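Local structure of hypothetical 33.3 KDA protein IN ade3-ser2 intergenic region (Saccharomyces cerevisiae, 1ODF) at residues Lys18-Trp23 against Cys30-Phe35; Leu81-Gln86 against Pro99-Met104. The protein is a probable ATP-dependent kinase whose substrate is not yet known and whose fold closely resembles that of bacterial pantothenate kinase. All blocks are in the same frame, centred on the assembly; numbering follows the deposited sequence.

Interaction 1 (Lys18-Trp23 against Cys30-Phe35); sequences KYIPEW and CPLFIF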
ATOM      1  N   LYS A  18       2.822   9.484  19.853  1.00 41.77           N
ATOM      2  CA  LYS A  18       3.388   8.817  21.015  1.00 39.86           C
ATOM      3  C   LYS A  18       4.603   8.005  20.576  1.00 38.59           C
ATOM      4  O   LYS A  18       5.694   8.129  21.147  1.00 37.87           O
ATOM      5  CB  LYS A  18       2.371   7.868  21.666  1.00 39.25           C
ATOM      6  CG  LYS A  18       3.028   6.835  22.589  1.00 40.34           C
ATOM      7  CD  LYS A  18       2.022   5.903  23.259  1.00 42.39           C
ATOM      8  CE  LYS A  18       2.722   4.756  24.005  1.00 44.16           C
ATOM      9  NZ  LYS A  18       3.663   5.218  25.073  1.00 46.09           N
ATOM     10  N   TYR A  19       4.414   7.192  19.542  1.00 35.00           N
ATOM     11  CA  TYR A  19       5.486   6.324  19.084  1.00 34.80           C
ATOM     12  C   TYR A  19       6.661   6.922  18.320  1.00 33.99           C
ATOM     13  O   TYR A  19       7.789   6.460  18.487  1.00 32.30           O
ATOM     14  CB  TYR A  19       4.900   5.144  18.307  1.00 34.33           C
ATOM     15  CG  TYR A  19       4.216   4.141  19.212  1.00 35.69           C
ATOM     16  CD1 TYR A  19       2.866   4.268  19.544  1.00 36.56           C
ATOM     17  CD2 TYR A  19       4.939   3.094  19.787  1.00 35.08           C
ATOM     18  CE1 TYR A  19       2.250   3.373  20.435  1.00 36.55           C
ATOM     19  CE2 TYR A  19       4.341   2.200  20.670  1.00 36.71           C
ATOM     20  CZ  TYR A  19       2.999   2.343  20.991  1.00 36.14           C
ATOM     21  OH  TYR A  19       2.421   1.452  21.859  1.00 34.70           O
ATOM     22  N   ILE A  20       6.417   7.933  17.494  1.00 33.50           N
ATOM     23  CA  ILE A  20       7.513   8.528  16.743  1.00 33.25           C
ATOM     24  C   ILE A  20       8.530   9.170  17.688  1.00 34.01           C
ATOM     25  O   ILE A  20       9.735   8.924  17.564  1.00 34.55           O
ATOM     26  CB  ILE A  20       6.994   9.530  15.691  1.00 30.78           C
ATOM     27  CG1 ILE A  20       6.375   8.737  14.524  1.00 28.48           C
ATOM     28  CG2 ILE A  20       8.137  10.418  15.189  1.00 31.05           C
ATOM     29  CD1 ILE A  20       5.725   9.581  13.435  1.00 28.16           C
ATOM     30  N   PRO A  21       8.064   9.980  18.654  1.00 33.16           N
ATOM     31  CA  PRO A  21       9.003  10.603  19.589  1.00 33.48           C
ATOM     32  C   PRO A  21       9.792   9.530  20.355  1.00 34.01           C
ATOM     33  O   PRO A  21      10.985   9.693  20.622  1.00 32.44           O
ATOM     34  CB  PRO A  21       8.090  11.422  20.495  1.00 33.36           C
ATOM     35  CG  PRO A  21       6.981  11.832  19.541  1.00 34.52           C
ATOM     36  CD  PRO A  21       6.706  10.527  18.838  1.00 34.33           C
ATOM     37  N   GLU A  22       9.117   8.435  20.697  1.00 32.71           N
ATOM     38  CA  GLU A  22       9.762   7.337  21.402  1.00 33.88           C
ATOM     39  C   GLU A  22      10.826   6.667  20.526  1.00 33.81           C
ATOM     40  O   GLU A  22      11.825   6.148  21.031  1.00 34.53           O
ATOM     41  CB  GLU A  22       8.715   6.320  21.874  1.00 34.62           C
ATOM     42  CG  GLU A  22       8.027   6.740  23.180  1.00 34.83           C
ATOM     43  CD  GLU A  22       6.905   5.801  23.614  1.00 38.77           C
ATOM     44  OE1 GLU A  22       6.920   4.611  23.222  1.00 38.94           O
ATOM     45  OE2 GLU A  22       6.008   6.253  24.365  1.00 40.45           O
ATOM     46  N   TRP A  23      10.616   6.673  19.215  1.00 32.61           N
ATOM     47  CA  TRP A  23      11.602   6.104  18.314  1.00 32.25           C
ATOM     48  C   TRP A  23      12.830   7.034  18.262  1.00 33.55           C
ATOM     49  O   TRP A  23      13.969   6.573  18.287  1.00 31.59           O
ATOM     50  CB  TRP A  23      11.014   5.944  16.913  1.00 32.55           C
ATOM     51  CG  TRP A  23      12.064   5.830  15.832  1.00 29.97           C
ATOM     52  CD1 TRP A  23      12.447   6.804  14.950  1.00 29.98           C
ATOM     53  CD2 TRP A  23      12.847   4.673  15.519  1.00 29.61           C
ATOM     54  NE1 TRP A  23      13.420   6.323  14.097  1.00 30.16           N
ATOM     55  CE2 TRP A  23      13.685   5.018  14.422  1.00 30.82           C
ATOM     56  CE3 TRP A  23      12.927   3.376  16.055  1.00 26.08           C
ATOM     57  CZ2 TRP A  23      14.588   4.108  13.850  1.00 27.04           C
ATOM     58  CZ3 TRP A  23      13.823   2.472  15.492  1.00 26.79           C
ATOM     59  CH2 TRP A  23      14.644   2.847  14.395  1.00 29.06           C
ATOM     60  N   CYS A  30      19.047   5.044  11.446  1.00 34.37           N
ATOM     61  CA  CYS A  30      18.427   4.353  10.318  1.00 34.34           C
ATOM     62  C   CYS A  30      17.017   4.917  10.113  1.00 32.93           C
ATOM     63  O   CYS A  30      16.446   5.531  11.013  1.00 33.17           O
ATOM     64  CB  CYS A  30      18.357   2.849  10.593  1.00 35.61           C
ATOM     65  SG  CYS A  30      17.285   2.381  11.983  1.00 38.58           S
ATOM     66  N   PRO A  31      16.441   4.731   8.921  1.00 32.42           N
ATOM     67  CA  PRO A  31      15.092   5.259   8.694  1.00 32.20           C
ATOM     68  C   PRO A  31      14.033   4.542   9.543  1.00 31.54           C
ATOM     69  O   PRO A  31      14.217   3.402   9.980  1.00 31.31           O
ATOM     70  CB  PRO A  31      14.858   4.998   7.199  1.00 33.24           C
ATOM     71  CG  PRO A  31      16.241   4.788   6.634  1.00 33.61           C
ATOM     72  CD  PRO A  31      16.944   4.043   7.722  1.00 34.21           C
ATOM     73  N   LEU A  32      12.935   5.234   9.796  1.00 31.09           N
ATOM     74  CA  LEU A  32      11.816   4.653  10.517  1.00 30.08           C
ATOM     75  C   LEU A  32      10.754   4.612   9.426  1.00 31.46           C
ATOM     76  O   LEU A  32      10.429   5.646   8.836  1.00 30.04           O
ATOM     77  CB  LEU A  32      11.333   5.573  11.641  1.00 30.87           C
ATOM     78  CG  LEU A  32      10.285   5.090  12.666  1.00 31.49           C
ATOM     79  CD1 LEU A  32       9.177   6.102  12.764  1.00 28.51           C
ATOM     80  CD2 LEU A  32       9.722   3.746  12.310  1.00 31.20           C
ATOM     81  N   PHE A  33      10.235   3.429   9.127  1.00 31.91           N
ATOM     82  CA  PHE A  33       9.192   3.331   8.117  1.00 33.54           C
ATOM     83  C   PHE A  33       7.803   3.386   8.746  1.00 34.14           C
ATOM     84  O   PHE A  33       7.608   2.986   9.899  1.00 34.33           O
ATOM     85  CB  PHE A  33       9.334   2.037   7.308  1.00 33.06           C
ATOM     86  CG  PHE A  33      10.377   2.118   6.234  1.00 37.88           C
ATOM     87  CD1 PHE A  33      11.724   2.290   6.560  1.00 38.91           C
ATOM     88  CD2 PHE A  33      10.012   2.074   4.892  1.00 38.58           C
ATOM     89  CE1 PHE A  33      12.693   2.422   5.562  1.00 41.82           C
ATOM     90  CE2 PHE A  33      10.973   2.205   3.885  1.00 40.70           C
ATOM     91  CZ  PHE A  33      12.318   2.379   4.221  1.00 40.94           C
ATOM     92  N   ILE A  34       6.852   3.919   7.988  1.00 31.93           N
ATOM     93  CA  ILE A  34       5.474   3.993   8.432  1.00 32.50           C
ATOM     94  C   ILE A  34       4.615   3.476   7.278  1.00 32.82           C
ATOM     95  O   ILE A  34       4.513   4.109   6.220  1.00 32.53           O
ATOM     96  CB  ILE A  34       5.068   5.426   8.805  1.00 31.12           C
ATOM     97  CG1 ILE A  34       5.939   5.921   9.961  1.00 29.86           C
ATOM     98  CG2 ILE A  34       3.596   5.446   9.235  1.00 31.45           C
ATOM     99  CD1 ILE A  34       5.612   7.309  10.422  1.00 30.20           C
ATOM    100  N   PHE A  35       4.031   2.301   7.494  1.00 30.09           N
ATOM    101  CA  PHE A  35       3.203   1.645   6.499  1.00 30.22           C
ATOM    102  C   PHE A  35       1.717   1.855   6.732  1.00 31.86           C
ATOM    103  O   PHE A  35       1.224   1.705   7.860  1.00 30.80           O
ATOM    104  CB  PHE A  35       3.462   0.133   6.498  1.00 28.95           C
ATOM    105  CG  PHE A  35       4.858  -0.255   6.108  1.00 29.69           C
ATOM    106  CD1 PHE A  35       5.590  -1.137   6.901  1.00 28.98           C
ATOM    107  CD2 PHE A  35       5.435   0.228   4.928  1.00 30.79           C
ATOM    108  CE1 PHE A  35       6.879  -1.539   6.530  1.00 31.50           C
ATOM    109  CE2 PHE A  35       6.725  -0.166   4.543  1.00 29.47           C
ATOM    110  CZ  PHE A  35       7.448  -1.052   5.346  1.00 29.50           C
TER
HETATM  111  O   HOH W   1      14.902   7.845  11.954  1.00 29.82           O
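W23 lays one face of its indole over L32. The L32 CG atom stands 3.5 Å from the centroid of the W23 five-membered ring and only 7° off its normal, a CH-pi contact. CB of the leucine also comes close, 3.3 Å from W23 NE1. The indole reaches the strand because W23 CG lies anti to the backbone N (chi1 160°). C30 comes to the edge of the same ring: its SG is 3.6 Å from W23 CH2, a sulfur-aromatic contact close to the ring plane. No direct hydrogen bond joins the segments. Instead a water in the indole plane accepts from W23 NE1 at 3.0 Å and donates to C30 O at 2.9 Å. This satisfies the indole N-H and, with L32 and C30, probably limits the turning of the ring. One helical turn earlier, the CD1 of I20 meets the CD1 of I34 at 3.8 Å. I155 touches both isoleucines. Segment 18-23 runs nearly antiparallel to strand segment 32-35, at 163°. It packs on the parallel part of the mixed sheet. There strand 32-37 is the central parallel strand and runs into the predicted P-loop, in a 2-3-1-4-5 order consistent with P-loop kinases.

Interaction 2 (Leu81-Gln86 against Pro99-Met104); sequences LKLNEQ and PGTHDM
L83 has CG anti to the backbone N (chi1 -177°) and a second torsion of 69°, which carry CD2 out from the helix to the loop. T101 has CG2 anti to its carbonyl carbon, beside the backbone N, where it meets L83 CD2. L83 CD2 lies 4.0 Å from T101 CG2, and the two side chains are set roughly perpendicular to each other. The same L83 CD2 sits 3.3 Å from G100 O, so CD2 makes the closest contacts to both loop residues. The contact is small, 86 Å² in all, but buried, and no hydrogen bond crosses it. The polar side of T101 is turned to its own loop: OG1 is hydrogen-bonded to L98 O and G97 N. G100 has a positive phi of 114°, a conformation that glycine adopts readily. The hydroxyl of Y192, in helix 182-195, bonds both G100 N and H102 ND1, while L83 also touches L75. The arrangement is a leucine methyl set against a loop carbonyl and a threonine methyl. It joins the end of helix 77-86 to the connection that leads into helix 104-114 through an Asp N-cap, D103.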
ATOM      1  N   LEU A  81       3.434  -4.208 -20.676  1.00 54.66           N
ATOM      2  CA  LEU A  81       3.048  -4.882 -21.913  1.00 55.93           C
ATOM      3  C   LEU A  81       3.815  -6.193 -21.999  1.00 56.26           C
ATOM      4  O   LEU A  81       3.268  -7.222 -22.406  1.00 56.20           O
ATOM      5  CB  LEU A  81       3.372  -4.010 -23.127  1.00 55.44           C
ATOM      6  CG  LEU A  81       2.566  -2.715 -23.254  1.00 55.94           C
ATOM      7  CD1 LEU A  81       2.995  -1.987 -24.516  1.00 53.75           C
ATOM      8  CD2 LEU A  81       1.066  -3.027 -23.281  1.00 51.99           C
ATOM      9  N   LYS A  82       5.086  -6.139 -21.606  1.00 56.49           N
ATOM     10  CA  LYS A  82       5.954  -7.311 -21.604  1.00 56.79           C
ATOM     11  C   LYS A  82       5.397  -8.315 -20.605  1.00 55.22           C
ATOM     12  O   LYS A  82       5.379  -9.516 -20.857  1.00 56.55           O
ATOM     13  CB  LYS A  82       7.379  -6.914 -21.198  1.00 59.86           C
ATOM     14  CG  LYS A  82       8.305  -8.099 -20.927  1.00 63.29           C
ATOM     15  CD  LYS A  82       9.373  -7.757 -19.874  1.00 66.59           C
ATOM     16  CE  LYS A  82      10.493  -6.877 -20.424  1.00 66.59           C
ATOM     17  NZ  LYS A  82      11.347  -7.623 -21.400  1.00 65.50           N
ATOM     18  N   LEU A  83       4.940  -7.813 -19.467  1.00 54.02           N
ATOM     19  CA  LEU A  83       4.375  -8.663 -18.432  1.00 52.59           C
ATOM     20  C   LEU A  83       3.075  -9.311 -18.906  1.00 53.83           C
ATOM     21  O   LEU A  83       2.777 -10.450 -18.545  1.00 50.55           O
ATOM     22  CB  LEU A  83       4.097  -7.851 -17.166  1.00 51.57           C
ATOM     23  CG  LEU A  83       3.569  -8.696 -16.001  1.00 52.50           C
ATOM     24  CD1 LEU A  83       4.689  -9.608 -15.502  1.00 50.46           C
ATOM     25  CD2 LEU A  83       3.059  -7.795 -14.879  1.00 51.81           C
ATOM     26  N   ASN A  84       2.301  -8.575 -19.706  1.00 55.62           N
ATOM     27  CA  ASN A  84       1.030  -9.082 -20.221  1.00 58.25           C
ATOM     28  C   ASN A  84       1.219 -10.394 -20.961  1.00 59.86           C
ATOM     29  O   ASN A  84       0.534 -11.380 -20.683  1.00 57.85           O
ATOM     30  CB  ASN A  84       0.376  -8.071 -21.169  1.00 57.17           C
ATOM     31  CG  ASN A  84      -0.249  -6.906 -20.439  1.00 58.15           C
ATOM     32  OD1 ASN A  84      -0.792  -7.066 -19.344  1.00 59.90           O
ATOM     33  ND2 ASN A  84      -0.198  -5.724 -21.049  1.00 56.60           N
ATOM     34  N   GLU A  85       2.152 -10.392 -21.909  1.00 63.25           N
ATOM     35  CA  GLU A  85       2.445 -11.570 -22.717  1.00 66.99           C
ATOM     36  C   GLU A  85       3.109 -12.674 -21.905  1.00 67.26           C
ATOM     37  O   GLU A  85       2.712 -13.837 -21.997  1.00 67.25           O
ATOM     38  CB  GLU A  85       3.342 -11.181 -23.895  1.00 70.64           C
ATOM     39  CG  GLU A  85       4.570 -10.393 -23.486  1.00 76.92           C
ATOM     40  CD  GLU A  85       5.374  -9.900 -24.673  1.00 81.41           C
ATOM     41  OE1 GLU A  85       4.813  -9.146 -25.502  1.00 83.68           O
ATOM     42  OE2 GLU A  85       6.567 -10.263 -24.774  1.00 83.70           O
ATOM     43  N   GLN A  86       4.112 -12.308 -21.109  1.00 67.14           N
ATOM     44  CA  GLN A  86       4.822 -13.276 -20.279  1.00 66.20           C
ATOM     45  C   GLN A  86       3.818 -14.152 -19.534  1.00 65.08           C
ATOM     46  O   GLN A  86       4.007 -15.359 -19.413  1.00 65.82           O
ATOM     47  CB  GLN A  86       5.718 -12.553 -19.280  1.00 68.27           C
ATOM     48  CG  GLN A  86       6.795 -13.420 -18.664  1.00 71.16           C
ATOM     49  CD  GLN A  86       7.522 -12.712 -17.539  1.00 73.71           C
ATOM     50  OE1 GLN A  86       7.908 -11.546 -17.669  1.00 74.98           O
ATOM     51  NE2 GLN A  86       7.717 -13.411 -16.424  1.00 74.74           N
ATOM     52  N   PRO A  99      -0.204  -7.470  -7.286  1.00 38.58           N
ATOM     53  CA  PRO A  99       1.208  -7.653  -6.959  1.00 38.36           C
ATOM     54  C   PRO A  99       1.853  -8.325  -8.176  1.00 37.59           C
ATOM     55  O   PRO A  99       1.298  -9.279  -8.728  1.00 34.79           O
ATOM     56  CB  PRO A  99       1.158  -8.587  -5.757  1.00 37.56           C
ATOM     57  CG  PRO A  99      -0.108  -8.195  -5.085  1.00 36.44           C
ATOM     58  CD  PRO A  99      -1.060  -8.051  -6.237  1.00 37.07           C
ATOM     59  N   GLY A 100       3.013  -7.828  -8.592  1.00 37.01           N
ATOM     60  CA  GLY A 100       3.672  -8.396  -9.753  1.00 37.25           C
ATOM     61  C   GLY A 100       3.689  -7.375 -10.872  1.00 37.70           C
ATOM     62  O   GLY A 100       4.420  -7.525 -11.849  1.00 39.55           O
ATOM     63  N   THR A 101       2.882  -6.326 -10.725  1.00 37.62           N
ATOM     64  CA  THR A 101       2.809  -5.268 -11.723  1.00 37.71           C
ATOM     65  C   THR A 101       3.646  -4.057 -11.322  1.00 37.54           C
ATOM     66  O   THR A 101       3.505  -2.974 -11.902  1.00 35.37           O
ATOM     67  CB  THR A 101       1.346  -4.809 -11.960  1.00 38.00           C
ATOM     68  OG1 THR A 101       0.803  -4.274 -10.746  1.00 39.87           O
ATOM     69  CG2 THR A 101       0.491  -5.981 -12.433  1.00 38.86           C
ATOM     70  N   HIS A 102       4.509  -4.236 -10.325  1.00 36.09           N
ATOM     71  CA  HIS A 102       5.378  -3.153  -9.882  1.00 37.75           C
ATOM     72  C   HIS A 102       6.837  -3.439 -10.230  1.00 37.93           C
ATOM     73  O   HIS A 102       7.245  -4.589 -10.367  1.00 36.76           O
ATOM     74  CB  HIS A 102       5.259  -2.929  -8.368  1.00 38.60           C
ATOM     75  CG  HIS A 102       3.926  -2.409  -7.939  1.00 38.71           C
ATOM     76  ND1 HIS A 102       2.872  -3.234  -7.613  1.00 37.25           N
ATOM     77  CD2 HIS A 102       3.469  -1.140  -7.805  1.00 37.28           C
ATOM     78  CE1 HIS A 102       1.826  -2.497  -7.291  1.00 38.08           C
ATOM     79  NE2 HIS A 102       2.161  -1.224  -7.401  1.00 36.63           N
ATOM     80  N   ASP A 103       7.622  -2.376 -10.361  1.00 39.59           N
ATOM     81  CA  ASP A 103       9.034  -2.494 -10.695  1.00 39.53           C
ATOM     82  C   ASP A 103       9.858  -2.758  -9.432  1.00 39.52           C
ATOM     83  O   ASP A 103      10.289  -1.825  -8.753  1.00 38.37           O
ATOM     84  CB  ASP A 103       9.495  -1.206 -11.382  1.00 39.55           C
ATOM     85  CG  ASP A 103      10.858  -1.342 -12.020  1.00 39.58           C
ATOM     86  OD1 ASP A 103      11.218  -0.459 -12.824  1.00 42.33           O
ATOM     87  OD2 ASP A 103      11.567  -2.327 -11.714  1.00 40.51           O
ATOM     88  N   MET A 104      10.078  -4.035  -9.132  1.00 40.39           N
ATOM     89  CA  MET A 104      10.820  -4.429  -7.937  1.00 41.89           C
ATOM     90  C   MET A 104      12.290  -4.063  -7.979  1.00 43.05           C
ATOM     91  O   MET A 104      12.870  -3.698  -6.955  1.00 43.06           O
ATOM     92  CB  MET A 104      10.688  -5.935  -7.698  1.00 42.60           C
ATOM     93  CG  MET A 104       9.251  -6.426  -7.675  1.00 43.08           C
ATOM     94  SD  MET A 104       8.197  -5.356  -6.668  1.00 46.42           S
ATOM     95  CE  MET A 104       8.842  -5.710  -5.005  1.00 45.60           C
TER

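The centres of interactions 1 and 2 are about 32 Å apart, on opposite sides of the centre of the chain. Their nearest atoms are about 11 Å apart. Interaction 1 belongs to the central sheet: its strand 32-37 leads directly into the predicted ATP-binding P-loop, G38 to S45. The side chain of I34 is about 11 Å from that of K44. Interaction 2 lies in the helix and loop region that follows strand 65-69. The side chain of T101 is about 10 Å from that of Q40. Thus the predicted nucleotide site has residues of both contacts at similar distances, but neither contact supplies a predicted ATP-binding residue.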